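Local atomic coordinates of DspB (Aggregatibacter actinomycetemcomitans, PDB entry 1YHT), a protein that hydrolyses beta-linked N-acetylhexosamine residues as a family 20 glycoside hydrolase and releases bacterial biofilms, probably by cutting their polysaccharide matrix. Residues M22-R27 / S328-D333; S43-N48 / V353-N358; S55-Y60 / P118-A123. All coordinates share one frame; numbering follows the deposited sequence.

Contact 1: M22-R27 / S328-D333. With GOL (glycerol), chain C.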
# COMPACT_ATOMS: atom_id res chain seq x y z
N MET A 22 1.20 1.05 7.24
CA MET A 22 0.64 1.36 5.94
C MET A 22 -0.63 2.16 6.17
O MET A 22 -1.60 1.69 6.83
CB MET A 22 0.33 0.08 5.19
CG MET A 22 0.04 0.26 3.77
SD MET A 22 -1.61 0.58 3.17
CE MET A 22 -2.90 0.25 4.34
N LEU A 23 -0.67 3.35 5.61
CA LEU A 23 -1.80 4.23 5.85
C LEU A 23 -2.48 4.45 4.52
O LEU A 23 -1.85 4.94 3.56
CB LEU A 23 -1.35 5.58 6.43
CG LEU A 23 -2.52 6.49 6.89
CD1 LEU A 23 -3.34 5.94 8.05
CD2 LEU A 23 -2.03 7.85 7.21
N ASP A 24 -3.76 4.08 4.48
CA ASP A 24 -4.58 4.25 3.28
C ASP A 24 -5.24 5.62 3.37
O ASP A 24 -6.22 5.81 4.07
CB ASP A 24 -5.60 3.11 3.17
CG ASP A 24 -6.71 3.38 2.18
OD1 ASP A 24 -6.62 4.28 1.29
OD2 ASP A 24 -7.72 2.64 2.27
N ILE A 25 -4.66 6.55 2.64
CA ILE A 25 -5.18 7.89 2.57
C ILE A 25 -6.04 8.07 1.33
O ILE A 25 -6.54 9.13 1.13
CB ILE A 25 -4.09 8.99 2.69
CG1 ILE A 25 -3.12 9.02 1.50
CG2 ILE A 25 -3.33 8.82 4.04
CD1 ILE A 25 -2.18 10.15 1.58
N ALA A 26 -6.23 7.02 0.54
CA ALA A 26 -7.07 7.10 -0.65
C ALA A 26 -8.54 6.98 -0.30
O ALA A 26 -9.38 7.65 -0.89
CB ALA A 26 -6.67 6.02 -1.65
N ARG A 27 -8.86 6.06 0.60
CA ARG A 27 -10.24 5.83 1.04
C ARG A 27 -10.69 6.75 2.19
O ARG A 27 -11.88 6.89 2.42
CB ARG A 27 -10.41 4.39 1.52
CG ARG A 27 -10.57 3.35 0.39
CD ARG A 27 -9.38 3.28 -0.59
NE ARG A 27 -9.56 2.06 -1.37
CZ ARG A 27 -9.21 0.85 -0.97
NH1 ARG A 27 -8.53 0.70 0.15
NH2 ARG A 27 -9.51 -0.22 -1.71
N SER A 328 -1.62 -2.22 8.81
CA SER A 328 -2.32 -1.53 7.74
C SER A 328 -3.67 -0.99 8.24
O SER A 328 -4.48 -1.74 8.77
CB SER A 328 -2.54 -2.52 6.57
OG SER A 328 -1.31 -2.91 5.93
N ILE A 329 -3.90 0.31 8.08
CA ILE A 329 -5.16 0.94 8.44
C ILE A 329 -5.85 1.32 7.16
O ILE A 329 -5.49 2.30 6.51
CB ILE A 329 -4.94 2.23 9.29
CG1 ILE A 329 -4.07 1.94 10.53
CG2 ILE A 329 -6.32 2.83 9.63
CD1 ILE A 329 -3.73 3.18 11.43
N TRP A 330 -6.89 0.57 6.83
CA TRP A 330 -7.62 0.70 5.62
C TRP A 330 -8.86 1.55 5.86
O TRP A 330 -9.48 1.47 6.93
CB TRP A 330 -8.02 -0.64 5.06
CG TRP A 330 -6.86 -1.53 4.66
CD1 TRP A 330 -6.37 -2.56 5.36
CD2 TRP A 330 -6.11 -1.46 3.46
NE1 TRP A 330 -5.33 -3.15 4.68
CE2 TRP A 330 -5.14 -2.48 3.50
CE3 TRP A 330 -6.15 -0.61 2.34
CZ2 TRP A 330 -4.24 -2.70 2.48
CZ3 TRP A 330 -5.23 -0.81 1.34
CH2 TRP A 330 -4.29 -1.84 1.41
N GLY A 331 -9.20 2.32 4.82
CA GLY A 331 -10.12 3.46 4.92
C GLY A 331 -11.55 3.29 4.49
O GLY A 331 -12.34 4.21 4.69
N GLU A 332 -11.89 2.14 3.90
CA GLU A 332 -13.21 1.90 3.23
C GLU A 332 -14.41 2.27 4.05
O GLU A 332 -15.44 2.70 3.52
CB GLU A 332 -13.54 0.41 3.03
CG GLU A 332 -12.70 -0.44 2.31
CD GLU A 332 -11.66 -1.05 3.15
OE1 GLU A 332 -11.79 -2.22 3.62
OE2 GLU A 332 -10.68 -0.32 3.24
N ASP A 333 -14.34 1.97 5.34
CA ASP A 333 -15.52 1.96 6.21
C ASP A 333 -15.54 3.17 7.16
O ASP A 333 -16.42 3.27 8.02
CB ASP A 333 -15.54 0.66 7.06
CG ASP A 333 -15.99 -0.58 6.27
OD1 ASP A 333 -16.40 -0.46 5.10
OD2 ASP A 333 -15.90 -1.69 6.82
C1 GOL C . -8.96 -4.37 3.20
O1 GOL C . -10.27 -4.45 3.82
C2 GOL C . -9.13 -4.70 1.70
O2 GOL C . -8.40 -5.87 1.24
C3 GOL C . -8.92 -3.47 0.81
O3 GOL C . -9.47 -2.20 1.28
O HOH W 1 -7.05 4.57 6.35

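Contact 2: S43-N48 / V353-N358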
# COMPACT_ATOMS: atom_id res chain seq x y z
N SER A 43 7.99 6.34 15.23
CA SER A 43 9.33 6.71 15.66
C SER A 43 9.59 6.33 17.11
O SER A 43 10.60 5.70 17.41
CB SER A 43 9.51 8.22 15.52
OG SER A 43 10.78 8.60 16.01
N LEU A 44 8.68 6.75 18.00
CA LEU A 44 8.79 6.46 19.42
C LEU A 44 8.68 4.98 19.74
O LEU A 44 9.19 4.54 20.79
CB LEU A 44 7.69 7.19 20.19
CG LEU A 44 7.83 8.73 20.16
CD1 LEU A 44 6.53 9.39 20.61
CD2 LEU A 44 9.02 9.20 21.00
N SER A 45 8.00 4.21 18.90
CA SER A 45 7.90 2.75 19.14
C SER A 45 9.12 2.00 18.61
O SER A 45 9.23 0.78 18.84
CB SER A 45 6.65 2.20 18.48
OG SER A 45 5.49 2.89 18.94
N GLY A 46 10.00 2.69 17.88
CA GLY A 46 11.20 2.08 17.29
C GLY A 46 10.99 1.54 15.88
O GLY A 46 11.78 0.72 15.38
N GLY A 47 9.94 2.00 15.21
CA GLY A 47 9.70 1.64 13.80
C GLY A 47 10.49 2.51 12.87
O GLY A 47 11.18 3.48 13.31
N ASN A 48 10.38 2.23 11.56
CA ASN A 48 11.15 2.99 10.60
C ASN A 48 10.54 3.32 9.24
O ASN A 48 11.22 3.92 8.43
CB ASN A 48 12.52 2.36 10.43
CG ASN A 48 12.41 0.95 10.16
OD1 ASN A 48 11.46 0.53 9.51
ND2 ASN A 48 13.32 0.18 10.72
N VAL A 353 2.25 -3.86 17.26
CA VAL A 353 2.78 -4.49 16.05
C VAL A 353 4.30 -4.22 15.90
O VAL A 353 5.10 -5.14 15.62
CB VAL A 353 2.02 -4.01 14.79
CG1 VAL A 353 2.70 -4.55 13.50
CG2 VAL A 353 0.56 -4.44 14.85
N ILE A 354 4.70 -2.98 16.14
CA ILE A 354 6.10 -2.56 16.04
C ILE A 354 6.94 -3.28 17.10
O ILE A 354 7.99 -3.81 16.79
CB ILE A 354 6.30 -1.01 16.15
CG1 ILE A 354 5.74 -0.32 14.91
CG2 ILE A 354 7.74 -0.65 16.33
CD1 ILE A 354 5.59 1.20 15.00
N HIS A 355 6.48 -3.26 18.34
CA HIS A 355 7.20 -3.91 19.41
C HIS A 355 7.25 -5.43 19.22
O HIS A 355 8.28 -6.01 19.44
CB HIS A 355 6.59 -3.59 20.78
CG HIS A 355 6.78 -2.18 21.22
ND1 HIS A 355 7.98 -1.51 21.10
CD2 HIS A 355 5.94 -1.32 21.85
CE1 HIS A 355 7.85 -0.28 21.57
NE2 HIS A 355 6.62 -0.13 22.03
N LYS A 356 6.15 -6.06 18.84
CA LYS A 356 6.15 -7.51 18.62
C LYS A 356 7.04 -7.91 17.47
O LYS A 356 7.60 -9.01 17.50
CB LYS A 356 4.75 -8.05 18.38
CG LYS A 356 3.83 -8.02 19.60
CD LYS A 356 4.22 -9.07 20.70
CE LYS A 356 4.19 -10.47 20.17
NZ LYS A 356 3.36 -11.36 21.01
N THR A 357 7.17 -7.03 16.49
CA THR A 357 8.02 -7.31 15.33
C THR A 357 9.50 -7.19 15.71
O THR A 357 10.32 -8.06 15.42
CB THR A 357 7.71 -6.36 14.16
OG1 THR A 357 6.33 -6.47 13.77
CG2 THR A 357 8.61 -6.65 12.98
N ASN A 358 9.85 -6.07 16.33
CA ASN A 358 11.22 -5.85 16.78
C ASN A 358 11.61 -6.69 18.01
O ASN A 358 12.77 -6.91 18.24
CB ASN A 358 11.44 -4.38 17.10
CG ASN A 358 11.57 -3.53 15.86
OD1 ASN A 358 11.78 -4.04 14.76
ND2 ASN A 358 11.49 -2.21 16.03
O HOH W 2 10.50 -1.67 18.78

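Contact 3: S55-Y60 / P118-A123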
# COMPACT_ATOMS: atom_id res chain seq x y z
N SER A 55 -3.27 6.20 -3.49
CA SER A 55 -3.93 6.06 -4.79
C SER A 55 -4.74 4.72 -4.80
O SER A 55 -4.20 3.64 -4.54
CB SER A 55 -2.90 6.08 -5.90
OG SER A 55 -3.48 5.81 -7.17
N ASP A 56 -6.04 4.83 -5.06
CA ASP A 56 -6.88 3.63 -5.17
C ASP A 56 -8.09 3.99 -6.03
O ASP A 56 -8.06 4.98 -6.73
CB ASP A 56 -7.27 3.07 -3.78
CG ASP A 56 -7.38 1.54 -3.77
OD1 ASP A 56 -8.32 1.04 -4.44
OD2 ASP A 56 -6.51 0.82 -3.12
N HIS A 57 -9.17 3.22 -5.96
CA HIS A 57 -10.34 3.53 -6.76
C HIS A 57 -11.01 4.86 -6.40
O HIS A 57 -11.39 5.61 -7.29
CB HIS A 57 -11.40 2.44 -6.64
CG HIS A 57 -10.94 1.10 -7.06
ND1 HIS A 57 -10.63 0.80 -8.37
CD2 HIS A 57 -10.85 -0.07 -6.38
CE1 HIS A 57 -10.34 -0.48 -8.46
NE2 HIS A 57 -10.48 -1.04 -7.28
N GLU A 58 -11.04 5.18 -5.12
CA GLU A 58 -11.88 6.24 -4.62
C GLU A 58 -11.19 7.61 -4.75
O GLU A 58 -11.89 8.63 -4.88
CB GLU A 58 -12.23 6.00 -3.15
CG GLU A 58 -13.15 4.80 -2.87
CD GLU A 58 -12.43 3.48 -2.86
OE1 GLU A 58 -11.23 3.42 -3.16
OE2 GLU A 58 -13.08 2.47 -2.57
N ASN A 59 -9.86 7.64 -4.70
CA ASN A 59 -9.14 8.90 -4.80
C ASN A 59 -7.64 8.72 -5.10
O ASN A 59 -7.09 7.63 -4.95
CB ASN A 59 -9.32 9.67 -3.48
CG ASN A 59 -8.90 11.14 -3.57
OD1 ASN A 59 -8.92 11.77 -4.63
ND2 ASN A 59 -8.60 11.70 -2.42
N TYR A 60 -7.04 9.82 -5.59
CA TYR A 60 -5.60 9.97 -5.76
C TYR A 60 -5.31 11.19 -4.88
O TYR A 60 -5.63 12.32 -5.25
CB TYR A 60 -5.26 10.28 -7.25
CG TYR A 60 -3.79 10.40 -7.52
CD1 TYR A 60 -3.04 9.27 -7.79
CD2 TYR A 60 -3.14 11.63 -7.43
CE1 TYR A 60 -1.66 9.35 -8.02
CE2 TYR A 60 -1.76 11.74 -7.63
CZ TYR A 60 -1.03 10.56 -7.95
OH TYR A 60 0.31 10.59 -8.13
N PRO A 118 -1.93 -3.18 -11.50
CA PRO A 118 -2.79 -2.67 -12.57
C PRO A 118 -4.23 -2.39 -12.20
O PRO A 118 -4.93 -1.76 -13.00
CB PRO A 118 -2.78 -3.83 -13.60
CG PRO A 118 -2.50 -5.01 -12.85
CD PRO A 118 -1.68 -4.62 -11.63
N ASN A 119 -4.68 -2.88 -11.05
CA ASN A 119 -6.04 -2.58 -10.55
C ASN A 119 -5.93 -1.42 -9.52
O ASN A 119 -4.89 -0.75 -9.46
CB ASN A 119 -6.66 -3.89 -10.01
CG ASN A 119 -8.21 -3.97 -10.19
OD1 ASN A 119 -8.75 -4.82 -10.97
ND2 ASN A 119 -8.92 -3.12 -9.47
N HIS A 120 -6.98 -1.18 -8.73
CA HIS A 120 -6.93 -0.22 -7.63
C HIS A 120 -6.39 1.15 -8.11
O HIS A 120 -5.57 1.81 -7.44
CB HIS A 120 -6.13 -0.81 -6.47
CG HIS A 120 -6.87 -1.87 -5.70
ND1 HIS A 120 -7.94 -1.57 -4.88
CD2 HIS A 120 -6.71 -3.22 -5.63
CE1 HIS A 120 -8.41 -2.69 -4.35
NE2 HIS A 120 -7.67 -3.70 -4.77
N MET A 121 -6.87 1.59 -9.28
CA MET A 121 -6.37 2.84 -9.87
C MET A 121 -7.40 3.67 -10.57
O MET A 121 -7.07 4.49 -11.42
CB MET A 121 -5.14 2.57 -10.77
CG MET A 121 -5.34 1.66 -11.94
SD MET A 121 -3.89 1.39 -12.98
CE MET A 121 -3.28 3.07 -13.16
N THR A 122 -8.67 3.51 -10.18
CA THR A 122 -9.75 4.26 -10.83
C THR A 122 -9.61 5.77 -10.70
O THR A 122 -9.93 6.48 -11.62
CB THR A 122 -11.13 3.80 -10.38
OG1 THR A 122 -11.21 2.38 -10.55
CG2 THR A 122 -12.22 4.44 -11.23
N ALA A 123 -9.14 6.26 -9.56
CA ALA A 123 -9.02 7.71 -9.39
C ALA A 123 -8.06 8.30 -10.44
O ALA A 123 -8.31 9.35 -11.02
CB ALA A 123 -8.55 8.02 -7.98
O HOH W 3 -3.42 3.29 -7.68

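Contact 1: M22-R27 / S328-D333
The six-membered ring of Trp-330 has Met-22 CE over the centre of one face, 3.5 Å from its centroid. Glycerol C1 lies on the opposite face of the indole, displaced toward CG and CD1 of the five-membered ring. At the ring edge, Asp-24 OD2 approaches CE3 of Trp-330. The methionine reaches the ring because CG is anti to its backbone N (chi1 -167°) and the chain then bends at chi2 and chi3. The sulfur follows the methyl over the same face, a Met-aromatic contact. The guanidinium of Arg-27 runs beside the indole with its plane turned 67° from the ring, and CE3 of Trp-330 lies near its edge. Asp-24 OD2 is in the guanidinium plane, 3.0 Å from Arg-27 NH1.

The backbones are neighbouring parallel strands of the TIM barrel, 18-24 and 324-329. Ile-329 N bonds to Met-22 O at 3.0 Å, and Asp-24 N bonds to Ile-329 O at 3.2 Å. At the strand ends a water donates to both Asp-24 O and Ile-329 O.

Asp-24 then organises the loops. Its OD1 takes Ala-26 N, an Asx turn, and Arg-27 N, which completes an Asx motif. Its OD2 takes Gly-331 N at 3.0 Å and Arg-27 NH1 from opposite faces of the carboxylate. Arg-27 NE pairs with Glu-58. Glu-332 OE1 accepts from glycerol O1 at 2.7 Å. Four donors therefore fix the rotation of the buried Asp-24 carboxylate. Arg-27 probably offsets the closeness of Asp-24 and Glu-332, and the bound glycerol, though probably from the crystallisation liquor, is consistent with a polar, sugar-binding pocket at this barrel end.

Contact 2: S43-N48 / V353-N358
Ile-354 points its side chain at Ser-45 and meets it with both branches. CG2 of Ile-354 lies 3.7 Å from Ser-45 CB, and CD1 of Ile-354 comes to the same carbon at 3.8 Å. The isoleucine carries CG1 beside its backbone N (chi1 -69°) and CG2 beside its carbonyl carbon. Both carbons meet the serine CB from one side. CG2 of Ile-354 also lies against the backbone, 3.6 Å from Gly-47 N. The serine hydroxyl has a different task: OG bonds back to Thr-41 O of helix 32-44.

His-355 and Asn-358 come in from the same helix as Ile-354, and both reach the backbone of 45-46. The imidazole comes up to the Ser-45 carbonyl, with CE1 of His-355 3.2 Å from Ser-45 O. Asn-358 CB points toward the turn, and ND2 of Asn-358 gives a weak bond to Gly-46 O at 3.0 Å, with an N-H...O angle of only 125°.

This is where the first helix of the barrel, 32-44, ends and the chain turns toward strand 49-53. Gly-46 has positive phi (91°), and the end forms a Schellman motif, with Gly-46 N bonded to Ser-43 O. The partner is the last helix, 339-358, so the first and last helices of the outer layer meet here. Ile-354 and Asn-358 also touch Thr-19 of strand 18-24, inward of the helices.

A water lies among the polar groups. It donates to Ser-45 O at 2.8 Å and accepts from Asn-358 ND2 at 3.0 Å. Its link to His-355 ND1 is weak.

Contact 3: S55-Y60 / P118-A123
Two loops at the C-terminal end of the TIM barrel meet here, after strands 49-53 and 110-117. A His-carboxylate hydrogen bond joins them. His-120 ND1 donates to Asp-56 OD1 at 2.7 Å, with the oxygen near the ring plane and its syn lone pair in use. The carboxylate plane is turned 74° from the imidazole. The anti lone pair of Asp-56 OD1 takes His-57 N at 2.8 Å. Asp-56 OD2 accepts from His-53 NE2, and His-120 NE2 bonds to Glu-184 OE1. Both ring nitrogens of His-120 are thus engaged, which fixes its rotation.

His-57 lies across the other loop. Its CG is beside the backbone N (chi1 -59°), which brings one face of the ring over His-120 CA, 3.7 Å from the ring centroid, a CH-pi contact. At the ring edge, His-57 ND1 and Thr-122 OG1 share a hydrogen bond of 2.8 Å. The two imidazoles are oblique, with planes at 40°. At the start of helix 122-132, Ala-123 N donates to Asp-56 O at 3.3 Å. A water also bonds to Ser-55 OG and His-120 O.

The side chain of His-120 is about 4 Å from a bound acetic acid, probably from the crystallisation liquor. Glu-184 follows Asp-183, and such an Asp-Glu pair is the catalytic signature of family 20 hydrolases. Asp-56 and His-120 are therefore consistent with a second shell positioning Glu-184, probably the catalytic acid by family resemblance.

In the fold
From the N terminus the chain enters strand 18-24, whose end belongs to contact 1. Helix 32-44 follows, and its C-terminal turn belongs to contact 2. The loop after strand 49-53 then meets 118-123, so contact 3 closes a short loop of 57 residues. Contact 3 is nested inside the long loops of contacts 1 and 2. Those two cross, because strand 324-329 and helix 339-358 return in the same order. Together they close the barrel, contact 1 in the sheet and contact 2 in the helical layer. Contacts 1 and 3 touch through Arg-27 with Glu-58; contact 2 lies on the other side of the chain's centre from contact 3.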